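Local coordinates for substrate binding periplasmic protein (Ralstonia solanacearum, PDB 3LOP), which probably serves as the periplasmic receptor of a transport system, binding leucine or a related amino acid in the cleft between its two lobes, at residues A188-L202 / F212-L226. Sequence-based numbering, arbitrary orientation.
Sequences AVDKLLAADVQAIFL and FVRQYRARGGEAQLL
The ring of Tyr216 lies between the helix 186-194 and the sheet, with Ile200 CD1 over one face, 3.9 Å from the ring centroid in a CH-pi contact, and Leu193 CD2 3.6 Å from Tyr216 CD1. Gly221 CA also packs on a face of this ring, close enough that the turn has no room there for a side chain. At the ring edge the phenol oxygen is held twice: Ala223 N donates to Tyr216 OH, and a water hydrogen-bonds both Tyr216 OH (2.7 Å) and Leu192 O, tying the helix end to the loop before strand 224-227. One turn earlier, Phe212, its CG anti to the backbone N (chi1 177°), reaches between the helix and strand 199-203; its CZ meets Leu192 CD1 at 3.4 Å, and its CD1 meets Val189 CG2. Leu147 of the neighbouring strand closes on the same ring.

At the outer margin Arg219 grips one carboxylate oxygen end-on with both terminal nitrogens, NH1 lying 2.7 Å from Asp190 OD1, while Leu193 CD1 rests on a guanidinium face. Strands 199-203 and 224-227 run parallel, and Ile200 sits between Gln224 O and Leu226 N, bonded to both. The Schellman motif at Gly220 turns the chain off helix 206-218, and Arg217 clamps Ala223 O beyond it.

Strand 199-203, helix 206-218 and strand 224-227 form a right-handed beta-alpha-beta unit of a Rossmann-like lobe; helix 186-194, from the preceding crossover, shares the Ile200 and Leu225 face, while Phe201 and Leu226 opposite meet helix 125-138. The chemistry implies an apolar core whose buried phenol is satisfied by backbone and water, with the ion pair confined to the surface.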
loop_
_atom_site.group_PDB
_atom_site.type_symbol
_atom_site.label_atom_id
_atom_site.label_comp_id
_atom_site.label_asym_id
_atom_site.label_seq_id
_atom_site.Cartn_x
_atom_site.Cartn_y
_atom_site.Cartn_z
ATOM N N ALA A 188 10.221 9.512 -19.670
ATOM C CA ALA A 188 9.038 8.666 -19.776
ATOM C C ALA A 188 7.868 9.450 -20.360
ATOM O O ALA A 188 7.092 8.924 -21.161
ATOM C CB ALA A 188 8.668 8.114 -18.408
ATOM N N VAL A 189 7.737 10.706 -19.947
ATOM C CA VAL A 189 6.670 11.555 -20.454
ATOM C C VAL A 189 6.863 11.770 -21.953
ATOM O O VAL A 189 5.908 11.698 -22.725
ATOM C CB VAL A 189 6.648 12.925 -19.741
ATOM C CG1 VAL A 189 5.604 13.831 -20.391
ATOM C CG2 VAL A 189 6.340 12.736 -18.257
ATOM N N ASP A 190 8.103 12.024 -22.367
ATOM C CA ASP A 190 8.379 12.236 -23.785
ATOM C C ASP A 190 7.957 11.015 -24.596
ATOM O O ASP A 190 7.277 11.137 -25.615
ATOM C CB ASP A 190 9.872 12.486 -24.036
ATOM C CG ASP A 190 10.387 13.746 -23.366
ATOM O OD1 ASP A 190 9.616 14.717 -23.228
ATOM O OD2 ASP A 190 11.581 13.771 -22.995
ATOM N N LYS A 191 8.360 9.839 -24.130
ATOM C CA LYS A 191 8.058 8.592 -24.820
ATOM C C LYS A 191 6.574 8.245 -24.897
ATOM O O LYS A 191 6.078 7.863 -25.956
ATOM C CB LYS A 191 8.817 7.436 -24.163
ATOM C CG LYS A 191 8.744 6.135 -24.941
ATOM C CD LYS A 191 9.644 5.071 -24.335
ATOM C CE LYS A 191 9.630 3.804 -25.176
ATOM N NZ LYS A 191 10.462 2.722 -24.579
ATOM N N LEU A 192 5.858 8.373 -23.785
ATOM C CA LEU A 192 4.442 8.033 -23.795
ATOM C C LEU A 192 3.568 9.065 -24.506
ATOM O O LEU A 192 2.492 8.731 -24.999
ATOM C CB LEU A 192 3.956 7.778 -22.365
ATOM C CG LEU A 192 4.586 6.515 -21.762
ATOM C CD1 LEU A 192 4.153 6.340 -20.316
ATOM C CD2 LEU A 192 4.183 5.302 -22.590
ATOM N N LEU A 193 4.027 10.312 -24.563
ATOM C CA LEU A 193 3.283 11.353 -25.266
ATOM C C LEU A 193 3.291 11.018 -26.756
ATOM O O LEU A 193 2.299 11.224 -27.459
ATOM C CB LEU A 193 3.939 12.722 -25.067
ATOM C CG LEU A 193 3.549 13.562 -23.853
ATOM C CD1 LEU A 193 4.470 14.771 -23.760
ATOM C CD2 LEU A 193 2.094 14.008 -23.978
ATOM N N ALA A 194 4.423 10.501 -27.222
ATOM C CA ALA A 194 4.603 10.135 -28.623
ATOM C C ALA A 194 3.879 8.847 -28.998
ATOM O O ALA A 194 3.576 8.621 -30.170
ATOM C CB ALA A 194 6.092 10.001 -28.935
ATOM N N ALA A 195 3.603 8.003 -28.009
ATOM C CA ALA A 195 2.915 6.741 -28.262
ATOM C C ALA A 195 1.433 6.976 -28.524
ATOM O O ALA A 195 0.808 7.832 -27.899
ATOM C CB ALA A 195 3.101 5.798 -27.078
ATOM N N ASP A 196 0.873 6.208 -29.453
ATOM C CA ASP A 196 -0.536 6.337 -29.805
ATOM C C ASP A 196 -1.368 5.447 -28.887
ATOM O O ASP A 196 -1.963 4.462 -29.321
ATOM C CB ASP A 196 -0.727 5.945 -31.274
ATOM C CG ASP A 196 -2.142 6.159 -31.755
ATOM O OD1 ASP A 196 -2.771 7.150 -31.333
ATOM O OD2 ASP A 196 -2.621 5.345 -32.572
ATOM N N VAL A 197 -1.416 5.813 -27.610
ATOM C CA VAL A 197 -2.144 5.028 -26.622
ATOM C C VAL A 197 -3.466 5.628 -26.154
ATOM O O VAL A 197 -3.623 6.846 -26.079
ATOM C CB VAL A 197 -1.252 4.756 -25.390
ATOM C CG1 VAL A 197 -0.068 3.890 -25.796
ATOM C CG2 VAL A 197 -0.759 6.070 -24.797
ATOM N N GLN A 198 -4.412 4.750 -25.835
ATOM C CA GLN A 198 -5.734 5.163 -25.369
ATOM C C GLN A 198 -5.780 5.217 -23.852
ATOM O O GLN A 198 -6.627 5.891 -23.270
ATOM C CB GLN A 198 -6.794 4.181 -25.868
ATOM C CG GLN A 198 -6.918 4.136 -27.380
ATOM C CD GLN A 198 -7.542 2.850 -27.871
ATOM O OE1 GLN A 198 -7.143 1.758 -27.465
ATOM N NE2 GLN A 198 -8.521 2.968 -28.763
ATOM N N ALA A 199 -4.865 4.495 -23.216
ATOM C CA ALA A 199 -4.801 4.454 -21.765
ATOM C C ALA A 199 -3.363 4.210 -21.336
ATOM O O ALA A 199 -2.592 3.564 -22.045
ATOM C CB ALA A 199 -5.704 3.333 -21.231
ATOM N N ILE A 200 -3.001 4.753 -20.180
ATOM C CA ILE A 200 -1.661 4.570 -19.638
ATOM C C ILE A 200 -1.797 4.104 -18.201
ATOM O O ILE A 200 -2.445 4.759 -17.382
ATOM C CB ILE A 200 -0.845 5.875 -19.669
ATOM C CG1 ILE A 200 -0.547 6.264 -21.120
ATOM C CG2 ILE A 200 0.455 5.686 -18.895
ATOM C CD1 ILE A 200 0.109 7.629 -21.269
ATOM N N PHE A 201 -1.186 2.960 -17.912
ATOM C CA PHE A 201 -1.219 2.373 -16.583
ATOM C C PHE A 201 0.040 2.786 -15.831
ATOM O O PHE A 201 1.149 2.691 -16.359
ATOM C CB PHE A 201 -1.300 0.852 -16.700
ATOM C CG PHE A 201 -1.428 0.149 -15.382
ATOM C CD1 PHE A 201 -0.300 -0.179 -14.638
ATOM C CD2 PHE A 201 -2.683 -0.171 -14.877
ATOM C CE1 PHE A 201 -0.420 -0.816 -13.406
ATOM C CE2 PHE A 201 -2.814 -0.808 -13.647
ATOM C CZ PHE A 201 -1.679 -1.131 -12.911
ATOM N N LEU A 202 -0.136 3.254 -14.600
ATOM C CA LEU A 202 0.992 3.702 -13.796
ATOM C C LEU A 202 1.455 2.684 -12.758
ATOM O O LEU A 202 0.834 2.524 -11.706
ATOM C CB LEU A 202 0.641 5.017 -13.091
ATOM C CG LEU A 202 0.026 6.125 -13.954
ATOM C CD1 LEU A 202 -0.314 7.316 -13.069
ATOM C CD2 LEU A 202 0.991 6.531 -15.067
ATOM N N PHE A 212 4.436 12.582 -13.470
ATOM C CA PHE A 212 4.127 12.099 -14.807
ATOM C C PHE A 212 2.756 12.609 -15.247
ATOM O O PHE A 212 2.603 13.141 -16.345
ATOM C CB PHE A 212 4.123 10.567 -14.857
ATOM C CG PHE A 212 3.738 10.023 -16.202
ATOM C CD1 PHE A 212 4.700 9.812 -17.184
ATOM C CD2 PHE A 212 2.400 9.797 -16.514
ATOM C CE1 PHE A 212 4.331 9.391 -18.464
ATOM C CE2 PHE A 212 2.022 9.378 -17.786
ATOM C CZ PHE A 212 2.990 9.175 -18.764
ATOM N N VAL A 213 1.755 12.443 -14.389
ATOM C CA VAL A 213 0.405 12.884 -14.720
ATOM C C VAL A 213 0.326 14.381 -15.012
ATOM O O VAL A 213 -0.259 14.786 -16.017
ATOM C CB VAL A 213 -0.591 12.522 -13.593
ATOM C CG1 VAL A 213 -1.960 13.116 -13.884
ATOM C CG2 VAL A 213 -0.704 11.009 -13.481
ATOM N N ARG A 214 0.918 15.203 -14.150
ATOM C CA ARG A 214 0.883 16.647 -14.363
ATOM C C ARG A 214 1.518 17.038 -15.693
ATOM O O ARG A 214 0.930 17.786 -16.475
ATOM C CB ARG A 214 1.601 17.386 -13.226
ATOM C CG ARG A 214 1.656 18.903 -13.428
ATOM C CD ARG A 214 2.438 19.615 -12.326
ATOM N NE ARG A 214 1.679 19.776 -11.087
ATOM C CZ ARG A 214 0.631 20.581 -10.941
ATOM N NH1 ARG A 214 0.197 21.311 -11.960
ATOM N NH2 ARG A 214 0.019 20.669 -9.767
ATOM N N GLN A 215 2.719 16.529 -15.943
ATOM C CA GLN A 215 3.450 16.836 -17.170
ATOM C C GLN A 215 2.803 16.264 -18.423
ATOM O O GLN A 215 2.730 16.934 -19.453
ATOM C CB GLN A 215 4.888 16.327 -17.053
ATOM C CG GLN A 215 5.720 17.074 -16.019
ATOM C CD GLN A 215 7.044 16.394 -15.728
ATOM O OE1 GLN A 215 7.753 15.972 -16.640
ATOM N NE2 GLN A 215 7.392 16.297 -14.447
ATOM N N TYR A 216 2.343 15.020 -18.344
ATOM C CA TYR A 216 1.706 14.374 -19.484
ATOM C C TYR A 216 0.485 15.168 -19.941
ATOM O O TYR A 216 0.336 15.462 -21.128
ATOM C CB TYR A 216 1.297 12.943 -19.114
ATOM C CG TYR A 216 0.574 12.190 -20.212
ATOM C CD1 TYR A 216 1.248 11.767 -21.357
ATOM C CD2 TYR A 216 -0.791 11.922 -20.114
ATOM C CE1 TYR A 216 0.576 11.096 -22.381
ATOM C CE2 TYR A 216 -1.467 11.254 -21.126
ATOM C CZ TYR A 216 -0.780 10.846 -22.258
ATOM O OH TYR A 216 -1.460 10.208 -23.273
ATOM N N ARG A 217 -0.383 15.518 -18.996
ATOM C CA ARG A 217 -1.587 16.279 -19.314
ATOM C C ARG A 217 -1.261 17.707 -19.753
ATOM O O ARG A 217 -1.870 18.227 -20.685
ATOM C CB ARG A 217 -2.531 16.309 -18.106
ATOM C CG ARG A 217 -3.346 15.034 -17.908
ATOM C CD ARG A 217 -4.595 15.021 -18.790
ATOM N NE ARG A 217 -5.491 13.925 -18.424
ATOM C CZ ARG A 217 -5.525 12.738 -19.023
ATOM N NH1 ARG A 217 -4.720 12.471 -20.045
ATOM N NH2 ARG A 217 -6.358 11.805 -18.582
ATOM N N ALA A 218 -0.295 18.334 -19.091
ATOM C CA ALA A 218 0.075 19.704 -19.429
ATOM C C ALA A 218 0.586 19.810 -20.859
ATOM O O ALA A 218 0.416 20.840 -21.514
ATOM C CB ALA A 218 1.137 20.215 -18.460
ATOM N N ARG A 219 1.203 18.739 -21.345
ATOM C CA ARG A 219 1.751 18.736 -22.691
ATOM C C ARG A 219 0.812 18.175 -23.755
ATOM O O ARG A 219 1.234 17.885 -24.872
ATOM C CB ARG A 219 3.084 17.988 -22.693
ATOM C CG ARG A 219 4.150 18.687 -21.856
ATOM C CD ARG A 219 5.389 17.830 -21.678
ATOM N NE ARG A 219 6.035 17.531 -22.951
ATOM C CZ ARG A 219 7.107 16.761 -23.078
ATOM N NH1 ARG A 219 7.662 16.210 -22.004
ATOM N NH2 ARG A 219 7.618 16.532 -24.279
ATOM N N GLY A 220 -0.460 18.020 -23.407
ATOM C CA GLY A 220 -1.429 17.537 -24.376
ATOM C C GLY A 220 -1.810 16.070 -24.372
ATOM O O GLY A 220 -2.573 15.633 -25.234
ATOM N N GLY A 221 -1.292 15.309 -23.414
ATOM C CA GLY A 221 -1.620 13.895 -23.342
ATOM C C GLY A 221 -3.086 13.698 -23.007
ATOM O O GLY A 221 -3.590 14.294 -22.056
ATOM N N GLU A 222 -3.767 12.853 -23.775
ATOM C CA GLU A 222 -5.192 12.617 -23.560
ATOM C C GLU A 222 -5.591 11.211 -23.117
ATOM O O GLU A 222 -6.772 10.941 -22.918
ATOM C CB GLU A 222 -5.970 12.965 -24.832
ATOM C CG GLU A 222 -5.939 14.437 -25.214
ATOM C CD GLU A 222 -6.488 15.336 -24.124
ATOM O OE1 GLU A 222 -7.378 14.888 -23.370
ATOM O OE2 GLU A 222 -6.037 16.498 -24.025
ATOM N N ALA A 223 -4.624 10.315 -22.957
ATOM C CA ALA A 223 -4.942 8.950 -22.553
ATOM C C ALA A 223 -5.655 8.854 -21.208
ATOM O O ALA A 223 -5.465 9.693 -20.330
ATOM C CB ALA A 223 -3.665 8.109 -22.516
ATOM N N GLN A 224 -6.495 7.831 -21.069
ATOM C CA GLN A 224 -7.189 7.573 -19.811
ATOM C C GLN A 224 -6.080 7.118 -18.869
ATOM O O GLN A 224 -5.229 6.319 -19.253
ATOM C CB GLN A 224 -8.206 6.444 -19.999
ATOM C CG GLN A 224 -8.733 5.833 -18.704
ATOM C CD GLN A 224 -9.557 6.808 -17.894
ATOM O OE1 GLN A 224 -10.494 7.416 -18.412
ATOM N NE2 GLN A 224 -9.219 6.961 -16.614
ATOM N N LEU A 225 -6.082 7.623 -17.642
ATOM C CA LEU A 225 -5.049 7.254 -16.688
ATOM C C LEU A 225 -5.575 6.336 -15.596
ATOM O O LEU A 225 -6.709 6.477 -15.138
ATOM C CB LEU A 225 -4.447 8.516 -16.063
ATOM C CG LEU A 225 -3.831 9.499 -17.065
ATOM C CD1 LEU A 225 -3.543 10.827 -16.379
ATOM C CD2 LEU A 225 -2.562 8.903 -17.664
ATOM N N LEU A 226 -4.740 5.384 -15.194
ATOM C CA LEU A 226 -5.086 4.446 -14.136
ATOM C C LEU A 226 -3.788 3.958 -13.512
ATOM O O LEU A 226 -2.727 4.070 -14.122
ATOM C CB LEU A 226 -5.894 3.263 -14.687
ATOM C CG LEU A 226 -5.287 2.376 -15.777
ATOM C CD1 LEU A 226 -6.027 1.047 -15.803
ATOM C CD2 LEU A 226 -5.369 3.068 -17.131
HETATM O O HOH W 1 -0.096 9.680 -25.492
#